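Putative uncharacterized protein (Xanthomonas oryzae pv. oryzae, PDB 4KL0) binds calcium and is probably a bacterial effector related to nucleoside hydrolases, which cleave N-glycosidic bonds, although its own function remains unproven. Local coordinates at residues T176-A184 / Q192-N200. Sequence-based numbering, arbitrary orientation.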
# COMPACT_ATOMS: atom_id res chain seq x y z
N THR A 176 -6.06 5.69 6.98
CA THR A 176 -6.57 5.26 5.68
C THR A 176 -6.05 3.85 5.47
O THR A 176 -4.86 3.59 5.67
CB THR A 176 -6.01 6.14 4.51
OG1 THR A 176 -6.29 7.52 4.80
CG2 THR A 176 -6.65 5.83 3.17
N ILE A 177 -6.95 2.94 5.12
CA ILE A 177 -6.61 1.50 5.21
C ILE A 177 -7.02 0.82 3.92
O ILE A 177 -8.12 1.08 3.40
CB ILE A 177 -7.44 0.79 6.35
CG1 ILE A 177 -7.17 1.45 7.69
CG2 ILE A 177 -7.13 -0.74 6.40
CD1 ILE A 177 -8.17 0.95 8.82
N MET A 178 -6.19 -0.08 3.40
CA MET A 178 -6.56 -0.92 2.27
C MET A 178 -7.18 -2.16 2.90
O MET A 178 -6.48 -3.03 3.45
CB MET A 178 -5.26 -1.28 1.48
CG MET A 178 -5.48 -1.86 0.08
SD MET A 178 -6.20 -3.58 -0.00
CE MET A 178 -7.76 -3.13 -0.83
N GLY A 179 -8.50 -2.21 2.91
CA GLY A 179 -9.13 -3.13 3.84
C GLY A 179 -10.54 -3.45 3.36
O GLY A 179 -10.76 -3.55 2.18
N GLY A 180 -11.45 -3.61 4.32
CA GLY A 180 -12.83 -3.82 3.91
C GLY A 180 -13.68 -3.82 5.16
O GLY A 180 -13.23 -4.13 6.27
N ILE A 181 -14.94 -3.42 4.97
CA ILE A 181 -15.88 -3.18 6.02
C ILE A 181 -16.82 -4.39 6.06
O ILE A 181 -17.37 -4.75 5.00
CB ILE A 181 -16.66 -1.87 5.67
CG1 ILE A 181 -15.71 -0.63 5.77
CG2 ILE A 181 -17.87 -1.67 6.58
CD1 ILE A 181 -16.39 0.68 5.37
N ASP A 182 -16.97 -4.97 7.23
CA ASP A 182 -17.93 -6.08 7.40
C ASP A 182 -19.34 -5.50 7.23
O ASP A 182 -19.60 -4.38 7.68
CB ASP A 182 -17.83 -6.64 8.79
CG ASP A 182 -18.47 -8.02 8.90
OD1 ASP A 182 -19.33 -8.38 8.06
OD2 ASP A 182 -18.11 -8.75 9.83
N PRO A 183 -20.23 -6.27 6.57
CA PRO A 183 -21.69 -6.08 6.61
C PRO A 183 -22.28 -5.54 7.91
O PRO A 183 -22.91 -4.45 7.88
CB PRO A 183 -22.19 -7.51 6.35
CG PRO A 183 -21.01 -8.19 5.53
CD PRO A 183 -19.85 -7.23 5.52
N ALA A 184 -22.09 -6.25 9.03
CA ALA A 184 -22.60 -5.85 10.35
C ALA A 184 -21.74 -4.90 11.12
O ALA A 184 -20.53 -5.12 11.26
CB ALA A 184 -22.81 -7.08 11.21
N GLN A 192 -16.78 -2.44 11.58
CA GLN A 192 -15.79 -3.46 11.93
C GLN A 192 -15.19 -4.05 10.66
O GLN A 192 -15.71 -3.93 9.55
CB GLN A 192 -16.41 -4.53 12.86
CG GLN A 192 -17.48 -5.31 12.26
CD GLN A 192 -18.15 -6.22 13.30
OE1 GLN A 192 -17.64 -6.44 14.39
NE2 GLN A 192 -19.29 -6.74 12.94
N PRO A 193 -14.03 -4.72 10.81
CA PRO A 193 -13.44 -5.23 9.57
C PRO A 193 -14.03 -6.52 9.00
O PRO A 193 -14.39 -7.42 9.78
CB PRO A 193 -12.00 -5.55 10.02
CG PRO A 193 -12.14 -5.92 11.46
CD PRO A 193 -13.18 -4.91 11.99
N ASP A 194 -14.09 -6.60 7.68
CA ASP A 194 -14.46 -7.82 6.92
C ASP A 194 -13.36 -8.86 7.12
O ASP A 194 -12.20 -8.64 6.72
CB ASP A 194 -14.61 -7.48 5.43
CG ASP A 194 -15.30 -8.59 4.60
OD1 ASP A 194 -15.13 -9.82 4.85
OD2 ASP A 194 -16.02 -8.22 3.64
N THR A 195 -13.75 -10.03 7.63
CA THR A 195 -12.76 -11.10 7.80
C THR A 195 -12.16 -11.63 6.52
O THR A 195 -11.14 -12.34 6.59
CB THR A 195 -13.36 -12.31 8.56
OG1 THR A 195 -14.41 -12.86 7.75
CG2 THR A 195 -13.91 -11.82 9.86
N ARG A 196 -12.78 -11.35 5.38
CA ARG A 196 -12.34 -11.86 4.08
C ARG A 196 -11.28 -10.99 3.43
O ARG A 196 -10.62 -11.42 2.50
CB ARG A 196 -13.53 -12.05 3.12
CG ARG A 196 -14.55 -13.03 3.70
CD ARG A 196 -15.88 -12.93 2.93
NE ARG A 196 -16.50 -11.62 3.17
CZ ARG A 196 -17.64 -11.22 2.58
NH1 ARG A 196 -18.29 -12.03 1.73
NH2 ARG A 196 -18.10 -10.00 2.82
N ALA A 197 -11.14 -9.74 3.88
CA ALA A 197 -10.25 -8.83 3.17
C ALA A 197 -8.83 -9.15 3.62
O ALA A 197 -8.60 -9.27 4.81
CB ALA A 197 -10.57 -7.34 3.51
N TYR A 198 -7.90 -9.22 2.67
CA TYR A 198 -6.56 -9.76 2.93
C TYR A 198 -5.86 -9.10 4.12
O TYR A 198 -5.36 -9.79 5.05
CB TYR A 198 -5.68 -9.62 1.65
CG TYR A 198 -4.29 -10.23 1.82
CD1 TYR A 198 -4.02 -11.52 1.36
CD2 TYR A 198 -3.27 -9.52 2.42
CE1 TYR A 198 -2.74 -12.11 1.52
CE2 TYR A 198 -2.01 -10.07 2.61
CZ TYR A 198 -1.75 -11.37 2.16
OH TYR A 198 -0.48 -11.91 2.36
N ASN A 199 -5.82 -7.78 4.12
CA ASN A 199 -5.09 -7.09 5.19
C ASN A 199 -5.76 -7.27 6.55
O ASN A 199 -5.14 -7.28 7.59
CB ASN A 199 -4.84 -5.64 4.92
CG ASN A 199 -3.82 -5.46 3.79
OD1 ASN A 199 -2.94 -6.35 3.61
ND2 ASN A 199 -3.96 -4.39 2.99
N ASN A 200 -7.08 -7.33 6.55
CA ASN A 200 -7.70 -7.55 7.86
C ASN A 200 -7.40 -8.96 8.38
O ASN A 200 -7.14 -9.14 9.57
CB ASN A 200 -9.22 -7.44 7.77
CG ASN A 200 -9.72 -6.05 7.40
OD1 ASN A 200 -9.12 -5.02 7.69
ND2 ASN A 200 -10.92 -6.04 6.81
O HOH W 1 -7.24 -5.90 2.47
O HOH W 2 -19.07 -3.09 9.90
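Asn199 and Asn200 both hold CG beside the backbone N and anti to the carbonyl carbon (chi1 -70° and -65°), which turns their amides from the start of helix 198-202 onto the end of strand 172-178 and the glycines that follow. Asn199 ND2 donates to Met178 O at 2.9 Å, with the acceptor close to the amide plane; its side chain crosses that of Met178 at about a right angle, ND2 lying 3.8 Å from Met178 SD. A water that donates to Met178 O and accepts from Asn199 N doubles this link. Asn200 ND2 spans two backbones, donating to Gly180 O at 3.0 Å and to Asp194 O at 2.9 Å, and so ties the backbone at Asp194 to that at Gly180. Gly180 O also takes a nearly straight bond from Asp194 N, both donors arriving on the same face of its carbonyl. With Asp182 N donating to Gln192 O at 2.8 Å, this makes a single beta bridge between Ile181 and Pro193. Ala197, the N-cap residue of the helix, rests its CB on the Gly179-Gly180 peptide, 3.9 Å from Gly180 N. Farther out, the extended Gln192 chain runs alongside Asp182, and its NE2 donates a short, bent hydrogen bond to Ala184 O from above the carbonyl plane. Asp194 OD1 accepts from Arg196 N, an Asx turn, while Arg196 forms a side-on salt bridge, NE to OD1 and NH2 to OD2; this should steady the type I turn from Asp194 to Ala197 that leads into the helix. At the strand end of the contact, Asn199 lies near Asp35 and Met178 touches Asp318, both calcium ligands. The contact thus ties a loop at the end of a parallel strand to the next helix, beside the calcium site of a nucleoside hydrolase-like, Rossmann-type fold.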